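Local structure of TIGR00725 family protein (Thermotoga maritima, 1RCU) at residues 24-29 / 119-124; 30-35 / 64-69; 85-90 / 109-114; 113-118 / 132-137; 142-147 / 172-177. The protein is of unknown function but belongs to the SLOG family of Rossmann-like proteins and probably binds a nucleotide or related ligand. All coordinates share one frame; numbering follows the deposited sequence.

Contact 1: 24-29 / 119-124; sequences KKVVVV and ADVVVS
Val27 and Ala119 meet closely, Val27 CG2 lying 3.3 Å from Ala119 CB. With chi1 at 159°, Val27 places CG2 anti to the carbonyl carbon, and this is the branch that reaches the alanine. On the opposite sheet face Val26 and Val121 lie side by side and point the same way, their CG1 atoms 3.7 Å apart, and Val28 and Val123 repeat the pattern. The backbones are parallel, the strand axes approaching to 4.7 Å at 27°. Val27 binds through both its groups, its N to Val121 O and its O to Val123 N (2.8 Å), and Val29 N continues the pattern onto Val123 O. Just before the second strand, Asp120 extends the pairing: its N donates to Lys25 O, while OD2 accepts from Lys25 N at 2.8 Å in a nearly straight bond (170°), met on the anti side of the carboxylate. Lys25 NZ bonds Ala101 O of the second subunit. Strands 25-30 and 121-125 are inner neighbours of the parallel sheet, flanked by 60-63 and 145-148; helix 44-56 covers Val26, Val28 and Val123 on one face, helix 129-140 Val29 and Ser124 on the other.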
# COMPACT_ATOMS: atom_id res chain seq x y z
N LYS A 24 -3.33 -1.03 26.31
CA LYS A 24 -2.54 -2.08 25.68
C LYS A 24 -3.32 -2.73 24.54
O LYS A 24 -4.47 -3.15 24.71
CB LYS A 24 -2.15 -3.16 26.69
CG LYS A 24 -0.93 -3.95 26.29
CD LYS A 24 -0.42 -4.78 27.46
CE LYS A 24 1.08 -4.62 27.65
NZ LYS A 24 1.54 -5.31 28.89
N LYS A 25 -2.69 -2.81 23.37
CA LYS A 25 -3.33 -3.37 22.20
C LYS A 25 -2.89 -4.78 21.83
O LYS A 25 -1.70 -5.02 21.61
CB LYS A 25 -3.06 -2.47 20.99
CG LYS A 25 -3.76 -1.14 20.96
CD LYS A 25 -3.48 -0.49 19.61
CE LYS A 25 -4.09 0.90 19.46
NZ LYS A 25 -3.88 1.50 18.10
N VAL A 26 -3.82 -5.72 21.76
CA VAL A 26 -3.44 -7.07 21.34
C VAL A 26 -4.17 -7.41 20.05
O VAL A 26 -5.38 -7.16 19.89
CB VAL A 26 -3.72 -8.17 22.42
CG1 VAL A 26 -3.57 -7.58 23.81
CG2 VAL A 26 -5.08 -8.80 22.22
N VAL A 27 -3.40 -7.93 19.11
CA VAL A 27 -3.92 -8.32 17.82
C VAL A 27 -4.10 -9.84 17.85
O VAL A 27 -3.20 -10.56 18.30
CB VAL A 27 -2.91 -7.92 16.70
CG1 VAL A 27 -3.14 -8.73 15.44
CG2 VAL A 27 -3.02 -6.41 16.40
N VAL A 28 -5.26 -10.33 17.43
CA VAL A 28 -5.49 -11.77 17.39
C VAL A 28 -5.75 -12.16 15.95
O VAL A 28 -6.51 -11.50 15.24
CB VAL A 28 -6.68 -12.24 18.32
CG1 VAL A 28 -6.52 -11.64 19.72
CG2 VAL A 28 -8.01 -11.85 17.72
N VAL A 29 -5.08 -13.23 15.51
CA VAL A 29 -5.21 -13.73 14.16
C VAL A 29 -5.58 -15.22 14.19
O VAL A 29 -5.30 -15.91 15.17
CB VAL A 29 -3.88 -13.54 13.37
CG1 VAL A 29 -3.51 -12.07 13.34
CG2 VAL A 29 -2.78 -14.34 14.00
N ALA A 119 -0.21 -3.63 16.98
CA ALA A 119 -0.05 -4.60 18.05
C ALA A 119 1.11 -4.39 19.00
O ALA A 119 2.21 -4.01 18.59
CB ALA A 119 0.04 -6.02 17.45
N ASP A 120 0.85 -4.67 20.27
CA ASP A 120 1.89 -4.63 21.28
C ASP A 120 2.24 -6.10 21.45
O ASP A 120 3.32 -6.46 21.94
CB ASP A 120 1.38 -4.09 22.61
CG ASP A 120 1.10 -2.60 22.56
OD1 ASP A 120 1.97 -1.87 22.05
OD2 ASP A 120 0.03 -2.17 23.03
N VAL A 121 1.29 -6.94 21.05
CA VAL A 121 1.44 -8.38 21.13
C VAL A 121 0.41 -9.07 20.25
O VAL A 121 -0.71 -8.58 20.10
CB VAL A 121 1.30 -8.90 22.59
CG1 VAL A 121 -0.10 -8.67 23.10
CG2 VAL A 121 1.67 -10.37 22.65
N VAL A 122 0.81 -10.19 19.64
CA VAL A 122 -0.07 -10.95 18.76
C VAL A 122 -0.38 -12.34 19.32
O VAL A 122 0.52 -13.05 19.77
CB VAL A 122 0.58 -11.14 17.37
CG1 VAL A 122 -0.33 -11.99 16.47
CG2 VAL A 122 0.85 -9.79 16.75
N VAL A 123 -1.66 -12.71 19.31
CA VAL A 123 -2.11 -14.02 19.79
C VAL A 123 -2.66 -14.74 18.57
O VAL A 123 -3.48 -14.20 17.84
CB VAL A 123 -3.21 -13.88 20.85
CG1 VAL A 123 -3.66 -15.26 21.32
CG2 VAL A 123 -2.69 -13.07 22.01
N SER A 124 -2.20 -15.97 18.37
CA SER A 124 -2.56 -16.78 17.21
C SER A 124 -3.41 -18.01 17.53
O SER A 124 -3.13 -18.72 18.49
CB SER A 124 -1.25 -17.21 16.56
OG SER A 124 -1.47 -17.85 15.33

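Contact 2: 30-35 / 64-69; sequences GYSGPV and GGRDGV
Gly33 N donates to Asp67 OD1 at 2.6 Å, the shortest polar bond between the two loops. The N-H comes in from above the carboxylate, 57° out of its plane. Asp67 can present its acid because chi1 (45°) sets CG between its own backbone N and carbonyl carbon, folding the group over the Gly33 peptide. Ser32 CB packs beside the same oxygen at 3.5 Å. Gly68 N makes a weak bond to Gly33 O, and further along Val69 N donates to Tyr31 O at 2.9 Å. Gly68 has positive phi, and a CB there would fall 2.4 Å from Tyr31 O, so the close approach depends on there being no side chain at Gly68. Val35 CG2 covers Gly68 O from the other end, 3.2 Å away. With an alanine in place of Asp67, Gly33 N would probably lose its acceptor and the 30-35 loop would be freer to shift. The guanidinium of Arg66 turns elsewhere, to a salt bridge with Glu92. Both segments follow neighbouring parallel strands, 25-30 and 60-63, and the second leads into helix 68-79. The glycine-rich GGxxGxM run of 64-70, after the second strand, resembles the loop that in LOG-like Rossmann folds contributes to the ligand site, consistent with a similar role here.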
# COMPACT_ATOMS: atom_id res chain seq x y z
N GLY A 30 -6.20 -15.71 13.13
CA GLY A 30 -6.59 -17.10 13.06
C GLY A 30 -7.42 -17.44 11.84
O GLY A 30 -7.60 -16.61 10.97
N TYR A 31 -7.94 -18.66 11.79
CA TYR A 31 -8.75 -19.13 10.66
C TYR A 31 -9.85 -18.16 10.28
O TYR A 31 -10.38 -17.45 11.13
CB TYR A 31 -9.47 -20.43 10.99
CG TYR A 31 -8.63 -21.67 11.19
CD1 TYR A 31 -7.93 -22.27 10.13
CD2 TYR A 31 -8.66 -22.31 12.42
CE1 TYR A 31 -7.28 -23.50 10.31
CE2 TYR A 31 -8.03 -23.54 12.61
CZ TYR A 31 -7.34 -24.12 11.57
OH TYR A 31 -6.72 -25.33 11.81
N SER A 32 -10.18 -18.14 8.99
CA SER A 32 -11.30 -17.34 8.53
C SER A 32 -12.28 -18.42 8.09
O SER A 32 -12.04 -19.60 8.33
CB SER A 32 -10.92 -16.42 7.36
OG SER A 32 -10.42 -17.16 6.24
N GLY A 33 -13.40 -18.05 7.47
CA GLY A 33 -14.35 -19.07 7.07
C GLY A 33 -15.59 -19.13 7.94
O GLY A 33 -15.65 -18.45 8.96
N PRO A 34 -16.59 -19.95 7.59
CA PRO A 34 -17.79 -19.99 8.43
C PRO A 34 -17.55 -20.44 9.87
O PRO A 34 -16.93 -21.45 10.15
CB PRO A 34 -18.71 -20.92 7.67
CG PRO A 34 -17.77 -21.94 7.16
CD PRO A 34 -16.58 -21.10 6.67
N VAL A 35 -18.08 -19.63 10.77
CA VAL A 35 -17.97 -19.85 12.20
C VAL A 35 -18.63 -21.14 12.69
O VAL A 35 -18.23 -21.71 13.70
CB VAL A 35 -18.52 -18.59 12.94
CG1 VAL A 35 -19.34 -18.98 14.14
CG2 VAL A 35 -17.37 -17.70 13.35
N GLY A 64 -8.39 -9.05 11.88
CA GLY A 64 -8.66 -8.90 10.46
C GLY A 64 -10.10 -8.65 10.05
O GLY A 64 -10.40 -8.63 8.86
N GLY A 65 -10.99 -8.49 11.04
CA GLY A 65 -12.39 -8.17 10.80
C GLY A 65 -13.35 -9.12 10.09
O GLY A 65 -14.55 -8.82 10.06
N ARG A 66 -12.88 -10.22 9.54
CA ARG A 66 -13.76 -11.14 8.83
C ARG A 66 -14.52 -12.09 9.76
O ARG A 66 -14.86 -11.75 10.89
CB ARG A 66 -12.96 -11.96 7.82
CG ARG A 66 -11.98 -11.18 6.97
CD ARG A 66 -12.59 -10.69 5.65
NE ARG A 66 -13.32 -11.73 4.90
CZ ARG A 66 -12.84 -12.92 4.55
NH1 ARG A 66 -11.61 -13.28 4.88
NH2 ARG A 66 -13.60 -13.75 3.85
N ASP A 67 -14.77 -13.30 9.25
CA ASP A 67 -15.47 -14.34 10.00
C ASP A 67 -14.49 -15.22 10.79
O ASP A 67 -13.47 -14.74 11.30
CB ASP A 67 -16.29 -15.22 9.03
CG ASP A 67 -15.50 -15.61 7.77
OD1 ASP A 67 -14.26 -15.66 7.81
OD2 ASP A 67 -16.15 -15.88 6.74
N GLY A 68 -14.82 -16.51 10.89
CA GLY A 68 -13.98 -17.46 11.59
C GLY A 68 -13.58 -17.10 13.01
O GLY A 68 -14.40 -16.63 13.80
N VAL A 69 -12.31 -17.34 13.34
CA VAL A 69 -11.79 -17.02 14.66
C VAL A 69 -11.99 -15.54 14.98
O VAL A 69 -12.32 -15.19 16.12
CB VAL A 69 -10.26 -17.36 14.75
CG1 VAL A 69 -9.60 -16.60 15.91
CG2 VAL A 69 -10.07 -18.84 14.95

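Contact 3: 85-90 / 109-114; sequences VGILPD and QMRSFV
This is a strand-to-helix contact in which strand 84-88 of the parallel sheet and the loop after it are covered by helix 108-116. The short axes approach to 8.3 Å at 145°, and no hydrogen bond joins the two segments. Arg111 carries most of the contact. Its CG is anti to the backbone N (chi1 175°), after which bends at chi2 and chi3 bring the chain back alongside Pro89, the two side chains pointing the same way. Pro89 CG stands 3.9 Å above one face of the guanidinium, offset toward its rim, and Pro89 CD comes within 3.4 Å of Arg111 NH1. Ile87 O lies in the guanidinium plane at its edge, yet the closest approach is to Arg111 CD (3.1 Å), an aliphatic carbon. Deeper along the helix the side chains of Ile87 and Val114 slant across each other, their CG2 atoms 3.8 Å apart. Arg111 NH2 bonds Phe108 O and NH1 reaches Gly64 O weakly. A leucine at Arg111 would probably leave Phe108 O and Gly64 O without these donors and Pro89 without the flat group beside it. Ile87 and Val114 also touch Val102 and Thr104 of the second subunit. Chemically, then, a buried guanidinium is sheathed by proline and aliphatic carbon here while its N-H groups are taken up by the backbone carbonyls of Phe108 and, weakly, Gly64.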
# COMPACT_ATOMS: atom_id res chain seq x y z
N VAL A 85 -11.61 -3.63 17.38
CA VAL A 85 -11.51 -2.93 16.11
C VAL A 85 -11.06 -3.83 14.97
O VAL A 85 -10.07 -4.56 15.09
CB VAL A 85 -10.52 -1.76 16.24
CG1 VAL A 85 -10.27 -1.12 14.87
CG2 VAL A 85 -11.05 -0.74 17.24
N GLY A 86 -11.79 -3.77 13.86
CA GLY A 86 -11.45 -4.58 12.70
C GLY A 86 -10.78 -3.82 11.58
O GLY A 86 -11.18 -2.71 11.23
N ILE A 87 -9.73 -4.42 11.02
CA ILE A 87 -8.98 -3.83 9.91
C ILE A 87 -9.39 -4.71 8.74
O ILE A 87 -8.99 -5.87 8.66
CB ILE A 87 -7.46 -3.94 10.13
CG1 ILE A 87 -7.07 -3.33 11.48
CG2 ILE A 87 -6.71 -3.23 9.02
CD1 ILE A 87 -7.13 -1.84 11.53
N LEU A 88 -10.18 -4.15 7.84
CA LEU A 88 -10.70 -4.90 6.70
C LEU A 88 -9.97 -4.79 5.39
O LEU A 88 -9.51 -3.71 4.99
CB LEU A 88 -12.15 -4.50 6.45
CG LEU A 88 -13.16 -4.87 7.53
CD1 LEU A 88 -14.34 -3.91 7.47
CD2 LEU A 88 -13.61 -6.32 7.33
N PRO A 89 -9.83 -5.93 4.70
CA PRO A 89 -9.17 -5.94 3.40
C PRO A 89 -10.19 -5.31 2.46
O PRO A 89 -11.39 -5.50 2.65
CB PRO A 89 -8.96 -7.43 3.13
CG PRO A 89 -10.07 -8.07 3.86
CD PRO A 89 -10.13 -7.30 5.14
N ASP A 90 -9.71 -4.54 1.49
CA ASP A 90 -10.59 -3.86 0.55
C ASP A 90 -11.65 -3.05 1.27
O ASP A 90 -11.40 -2.50 2.34
CB ASP A 90 -11.29 -4.87 -0.37
CG ASP A 90 -10.80 -4.79 -1.81
OD1 ASP A 90 -9.74 -5.37 -2.13
OD2 ASP A 90 -11.48 -4.12 -2.62
N GLN A 109 -3.00 -9.66 2.39
CA GLN A 109 -1.67 -9.61 2.98
C GLN A 109 -1.22 -8.22 3.46
O GLN A 109 -0.73 -8.07 4.58
CB GLN A 109 -0.65 -10.19 2.00
CG GLN A 109 -0.62 -11.71 1.99
CD GLN A 109 -1.97 -12.33 1.66
OE1 GLN A 109 -2.46 -12.22 0.53
NE2 GLN A 109 -2.57 -13.00 2.65
N MSE A 110 -1.40 -7.21 2.63
CA MSE A 110 -1.02 -5.86 3.03
C MSE A 110 -1.90 -5.36 4.17
O MSE A 110 -1.43 -4.66 5.07
CB MSE A 110 -1.06 -4.94 1.81
CG MSE A 110 0.04 -5.31 0.82
SE MSE A 110 0.18 -4.18 -0.71
CE MSE A 110 -1.66 -4.32 -1.32
N ARG A 111 -3.18 -5.72 4.13
CA ARG A 111 -4.12 -5.34 5.19
C ARG A 111 -3.56 -5.90 6.51
O ARG A 111 -3.63 -5.27 7.56
CB ARG A 111 -5.49 -5.97 4.89
CG ARG A 111 -6.57 -5.79 5.96
CD ARG A 111 -6.66 -6.93 6.98
NE ARG A 111 -6.23 -8.20 6.41
CZ ARG A 111 -6.94 -9.32 6.44
NH1 ARG A 111 -8.14 -9.34 7.01
NH2 ARG A 111 -6.43 -10.42 5.91
N SER A 112 -2.98 -7.10 6.42
CA SER A 112 -2.39 -7.77 7.57
C SER A 112 -1.22 -6.98 8.14
O SER A 112 -1.03 -6.92 9.35
CB SER A 112 -1.89 -9.17 7.17
OG SER A 112 -2.96 -10.06 6.97
N PHE A 113 -0.43 -6.39 7.26
CA PHE A 113 0.70 -5.63 7.75
C PHE A 113 0.30 -4.33 8.41
O PHE A 113 1.01 -3.86 9.29
CB PHE A 113 1.74 -5.45 6.64
CG PHE A 113 2.55 -6.69 6.45
CD1 PHE A 113 3.52 -7.04 7.39
CD2 PHE A 113 2.26 -7.56 5.42
CE1 PHE A 113 4.17 -8.27 7.31
CE2 PHE A 113 2.90 -8.79 5.33
CZ PHE A 113 3.86 -9.15 6.28
N VAL A 114 -0.83 -3.74 8.03
CA VAL A 114 -1.22 -2.53 8.73
C VAL A 114 -1.90 -2.97 10.02
O VAL A 114 -1.96 -2.22 10.99
CB VAL A 114 -2.16 -1.59 7.90
CG1 VAL A 114 -2.38 -2.15 6.52
CG2 VAL A 114 -3.45 -1.37 8.63

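Contact 4: 113-118 / 132-137; sequences FVLLRN and AIEILG
Helix 108-116 comes nearest helix 129-140, within the two segments, at Phe113 and Gly137, whose CA atoms are 7.1 Å apart, and no hydrogen bond crosses between them. The absence of a side chain on Gly137 lets the ring in: Phe113 CE1 stands 3.6 Å from Gly137 CA, while a CB at that position would fall 2.6 Å from CE1 and clash. The ring reaches the second helix with CG anti to the carbonyl carbon of Phe113 (chi1 -78°), while CE2 packs against Ile133 CG2 at 4.1 Å, the two side chains crossing at about a right angle. One turn along, Leu116 puts CD1 against the helix backbone, 3.6 Å from Glu134 O and 3.7 Å from Gly137 C. Helix 108-116, strand 121-125 and helix 129-140 follow one another in the chain, and the two helices lie side by side on one face of the Rossmann-like sheet, with Leu115 reaching Val27 and Val29 and Leu116 reaching Val122. Glu134 ends a GGxxGTxxE stretch that resembles the signature of LOG-like proteins. Its extended chain brings OE2 4.1 Å from Leu115 CD1, crossing that side chain obliquely. The same oxygen is taken up by a hydrogen bond with Ser112 OG, which would limit the carboxylate's rotation in a largely apolar setting. Beyond the ring, Phe113 meets Gln109 of the third subunit, while Ile133 packs on Leu136 of that subunit.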
# COMPACT_ATOMS: atom_id res chain seq x y z
N PHE A 113 -0.43 -6.39 7.26
CA PHE A 113 0.70 -5.63 7.75
C PHE A 113 0.30 -4.33 8.41
O PHE A 113 1.01 -3.86 9.29
CB PHE A 113 1.74 -5.45 6.64
CG PHE A 113 2.55 -6.69 6.45
CD1 PHE A 113 3.52 -7.04 7.39
CD2 PHE A 113 2.26 -7.56 5.42
CE1 PHE A 113 4.17 -8.27 7.31
CE2 PHE A 113 2.90 -8.79 5.33
CZ PHE A 113 3.86 -9.15 6.28
N VAL A 114 -0.83 -3.74 8.03
CA VAL A 114 -1.22 -2.53 8.73
C VAL A 114 -1.90 -2.97 10.02
O VAL A 114 -1.96 -2.22 10.99
CB VAL A 114 -2.16 -1.59 7.90
CG1 VAL A 114 -2.38 -2.15 6.52
CG2 VAL A 114 -3.45 -1.37 8.63
N LEU A 115 -2.39 -4.20 10.03
CA LEU A 115 -3.05 -4.76 11.21
C LEU A 115 -1.98 -5.00 12.28
O LEU A 115 -2.18 -4.71 13.45
CB LEU A 115 -3.71 -6.08 10.84
CG LEU A 115 -4.68 -6.84 11.75
CD1 LEU A 115 -4.18 -8.24 11.90
CD2 LEU A 115 -4.83 -6.16 13.09
N LEU A 116 -0.83 -5.53 11.84
CA LEU A 116 0.28 -5.82 12.74
C LEU A 116 0.90 -4.57 13.37
O LEU A 116 1.49 -4.66 14.45
CB LEU A 116 1.36 -6.60 12.01
CG LEU A 116 1.00 -8.06 11.73
CD1 LEU A 116 2.04 -8.64 10.76
CD2 LEU A 116 0.93 -8.85 13.05
N ARG A 117 0.79 -3.42 12.70
CA ARG A 117 1.35 -2.18 13.22
C ARG A 117 0.57 -1.76 14.45
O ARG A 117 1.03 -0.95 15.24
CB ARG A 117 1.25 -1.07 12.18
CG ARG A 117 1.96 -1.33 10.86
CD ARG A 117 3.46 -1.31 11.05
NE ARG A 117 4.19 -1.45 9.80
CZ ARG A 117 5.52 -1.43 9.72
NH1 ARG A 117 6.25 -1.26 10.82
NH2 ARG A 117 6.14 -1.59 8.55
N ASN A 118 -0.62 -2.31 14.61
CA ASN A 118 -1.45 -1.96 15.74
C ASN A 118 -1.34 -2.93 16.90
O ASN A 118 -2.24 -3.04 17.71
CB ASN A 118 -2.91 -1.84 15.31
CG ASN A 118 -3.17 -0.62 14.45
OD1 ASN A 118 -3.32 0.49 14.96
ND2 ASN A 118 -3.19 -0.82 13.14
N ALA A 132 -0.28 -17.57 8.91
CA ALA A 132 1.13 -17.89 8.89
C ALA A 132 1.94 -16.65 8.51
O ALA A 132 2.97 -16.35 9.12
CB ALA A 132 1.38 -19.02 7.90
N ILE A 133 1.46 -15.93 7.51
CA ILE A 133 2.11 -14.72 7.03
C ILE A 133 2.10 -13.67 8.13
O ILE A 133 3.07 -12.92 8.30
CB ILE A 133 1.40 -14.17 5.77
CG1 ILE A 133 1.60 -15.13 4.60
CG2 ILE A 133 1.92 -12.78 5.43
CD1 ILE A 133 0.81 -14.77 3.37
N GLU A 134 1.00 -13.62 8.88
CA GLU A 134 0.87 -12.67 9.98
C GLU A 134 1.80 -13.00 11.15
O GLU A 134 2.35 -12.09 11.76
CB GLU A 134 -0.60 -12.60 10.45
CG GLU A 134 -1.48 -12.03 9.35
CD GLU A 134 -2.95 -12.16 9.64
OE1 GLU A 134 -3.36 -13.13 10.30
OE2 GLU A 134 -3.71 -11.28 9.18
N ILE A 135 1.95 -14.29 11.45
CA ILE A 135 2.82 -14.73 12.53
C ILE A 135 4.27 -14.35 12.16
O ILE A 135 4.99 -13.77 12.97
CB ILE A 135 2.69 -16.28 12.76
CG1 ILE A 135 1.31 -16.61 13.36
CG2 ILE A 135 3.81 -16.77 13.66
CD1 ILE A 135 0.98 -18.11 13.36
N LEU A 136 4.67 -14.68 10.94
CA LEU A 136 6.03 -14.37 10.47
C LEU A 136 6.24 -12.86 10.37
O LEU A 136 7.32 -12.35 10.73
CB LEU A 136 6.30 -15.03 9.11
CG LEU A 136 6.99 -16.41 9.13
CD1 LEU A 136 6.30 -17.37 10.07
CD2 LEU A 136 7.03 -16.99 7.72
N GLY A 137 5.20 -12.17 9.90
CA GLY A 137 5.25 -10.73 9.75
C GLY A 137 5.40 -10.07 11.10
O GLY A 137 6.21 -9.15 11.26

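Contact 5: 142-147 / 172-177; sequences GKPVIL and RIVEIH
Val145 and Ile146 pair in parallel with Ile176 and His177, the CA atoms of Ile146 and His177 lying 4.5 Å apart. Two backbone bonds close this register: His177 N to Val145 O at 2.6 Å, and Leu147 N to His177 O at 2.8 Å, the latter nearly straight (174°). Val145 O also lies at the edge of the His177 ring, in its plane, where ND1 makes a weak bond at 3.5 Å; the carbonyl thus meets two donors from one residue. Glu175 CD stands 3.7 Å above one face of the imidazole, offset toward its rim, so the carboxylate rests over the ring and could favour a protonated imidazole. On the opposite sheet side Ile176 lies beside Val145, where its bent chain (chi2 -61°) turns CD1 onto Val145 CB at 3.7 Å. Ile176 CG2 meanwhile touches Leu147 CG from across. The pairing belongs to the beta-alpha-beta unit of strand 145-148, helix 153-157 and strand 176-179, with strand 176-179 the outermost on this side of the sheet within the chain. Helix 129-140 covers Val145 and Ile176, whereas helix 182-190 covers Ile146 and His177. Before the strands begin, Val174 slots its two methyls into the turn: CG2 packs on Pro144 CA at 3.7 Å, and CG1 sits 3.5 Å from Lys143 O. Gly142, with positive phi, closes the preceding helix in a Schellman motif, and Ile173 CG2 rests against its CA.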
# COMPACT_ATOMS: atom_id res chain seq x y z
N GLY A 142 9.10 -7.12 15.15
CA GLY A 142 9.44 -7.01 16.55
C GLY A 142 8.26 -7.11 17.52
O GLY A 142 8.33 -6.65 18.66
N LYS A 143 7.18 -7.73 17.06
CA LYS A 143 5.99 -7.88 17.89
C LYS A 143 5.97 -9.25 18.52
O LYS A 143 6.03 -10.26 17.83
CB LYS A 143 4.73 -7.73 17.04
CG LYS A 143 4.71 -6.49 16.17
CD LYS A 143 4.67 -5.24 17.02
CE LYS A 143 4.28 -4.02 16.20
NZ LYS A 143 4.17 -2.84 17.09
N PRO A 144 5.92 -9.31 19.86
CA PRO A 144 5.89 -10.63 20.49
C PRO A 144 4.62 -11.35 20.07
O PRO A 144 3.54 -10.75 19.98
CB PRO A 144 5.93 -10.31 21.98
CG PRO A 144 5.32 -8.94 22.04
CD PRO A 144 5.95 -8.25 20.86
N VAL A 145 4.77 -12.64 19.81
CA VAL A 145 3.69 -13.50 19.39
C VAL A 145 3.48 -14.58 20.45
O VAL A 145 4.43 -15.14 21.00
CB VAL A 145 4.03 -14.22 18.03
CG1 VAL A 145 2.92 -15.20 17.68
CG2 VAL A 145 4.21 -13.19 16.91
N ILE A 146 2.21 -14.86 20.73
CA ILE A 146 1.86 -15.91 21.66
C ILE A 146 1.01 -16.90 20.87
O ILE A 146 -0.08 -16.56 20.41
CB ILE A 146 1.06 -15.38 22.85
CG1 ILE A 146 1.90 -14.36 23.61
CG2 ILE A 146 0.64 -16.57 23.76
CD1 ILE A 146 1.13 -13.61 24.68
N LEU A 147 1.53 -18.11 20.68
CA LEU A 147 0.80 -19.14 19.94
C LEU A 147 -0.08 -19.85 20.95
O LEU A 147 0.39 -20.26 22.02
CB LEU A 147 1.77 -20.17 19.32
CG LEU A 147 2.98 -19.72 18.48
CD1 LEU A 147 3.83 -20.93 18.07
CD2 LEU A 147 2.52 -18.97 17.23
N ARG A 172 17.02 -13.46 15.49
CA ARG A 172 16.25 -13.57 16.73
C ARG A 172 15.57 -12.27 17.12
O ARG A 172 15.69 -11.82 18.26
CB ARG A 172 17.16 -14.03 17.86
CG ARG A 172 17.75 -15.41 17.68
CD ARG A 172 19.24 -15.34 17.46
NE ARG A 172 19.79 -16.64 17.08
CZ ARG A 172 19.81 -17.70 17.89
NH1 ARG A 172 19.30 -17.61 19.11
NH2 ARG A 172 20.31 -18.85 17.45
N ILE A 173 14.86 -11.68 16.18
CA ILE A 173 14.18 -10.41 16.41
C ILE A 173 13.36 -10.33 17.70
O ILE A 173 13.56 -9.41 18.48
CB ILE A 173 13.32 -10.08 15.19
CG1 ILE A 173 14.20 -10.17 13.94
CG2 ILE A 173 12.73 -8.68 15.32
CD1 ILE A 173 13.45 -10.04 12.61
N VAL A 174 12.45 -11.28 17.91
CA VAL A 174 11.63 -11.27 19.12
C VAL A 174 11.17 -12.69 19.43
O VAL A 174 11.09 -13.53 18.54
CB VAL A 174 10.41 -10.32 18.99
CG1 VAL A 174 9.53 -10.75 17.83
CG2 VAL A 174 9.61 -10.30 20.28
N GLU A 175 10.89 -12.98 20.70
CA GLU A 175 10.51 -14.34 21.09
C GLU A 175 9.09 -14.75 20.72
O GLU A 175 8.14 -13.97 20.83
CB GLU A 175 10.71 -14.53 22.59
CG GLU A 175 10.51 -15.98 23.03
CD GLU A 175 10.55 -16.19 24.55
OE1 GLU A 175 11.22 -15.40 25.24
OE2 GLU A 175 9.92 -17.16 25.04
N ILE A 176 8.94 -15.98 20.27
CA ILE A 176 7.63 -16.51 19.94
C ILE A 176 7.19 -17.33 21.14
O ILE A 176 7.69 -18.43 21.36
CB ILE A 176 7.67 -17.43 18.72
CG1 ILE A 176 8.23 -16.70 17.51
CG2 ILE A 176 6.28 -17.97 18.44
CD1 ILE A 176 7.41 -15.50 17.07
N HIS A 177 6.27 -16.80 21.93
CA HIS A 177 5.80 -17.53 23.10
C HIS A 177 4.75 -18.59 22.73
O HIS A 177 4.10 -18.53 21.68
CB HIS A 177 5.20 -16.55 24.12
CG HIS A 177 6.15 -15.47 24.54
ND1 HIS A 177 6.47 -14.40 23.74
CD2 HIS A 177 6.87 -15.32 25.68
CE1 HIS A 177 7.35 -13.64 24.36
NE2 HIS A 177 7.60 -14.17 25.54

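In the fold
Contacts 1 and 5 are strand pairings in one parallel sheet, joined where Val122 O receives Ile146 N. Contact 1 is central and valine-rich, while contact 5, at an outermost strand, is only partly buried and includes a histidine. Contacts 3 and 4 share helix 108-116, and both are buried without a hydrogen bond between their own segments, but contact 3 wraps an arginine in carbon while contact 4 fits a phenylalanine against glycine. Ser112 OG bonds Glu134 OE2 to link them. Contact 2 is a partly buried polar pair of loops that follow strands 25-30 and 60-63, and Gly64 O meets Arg111 of contact 3.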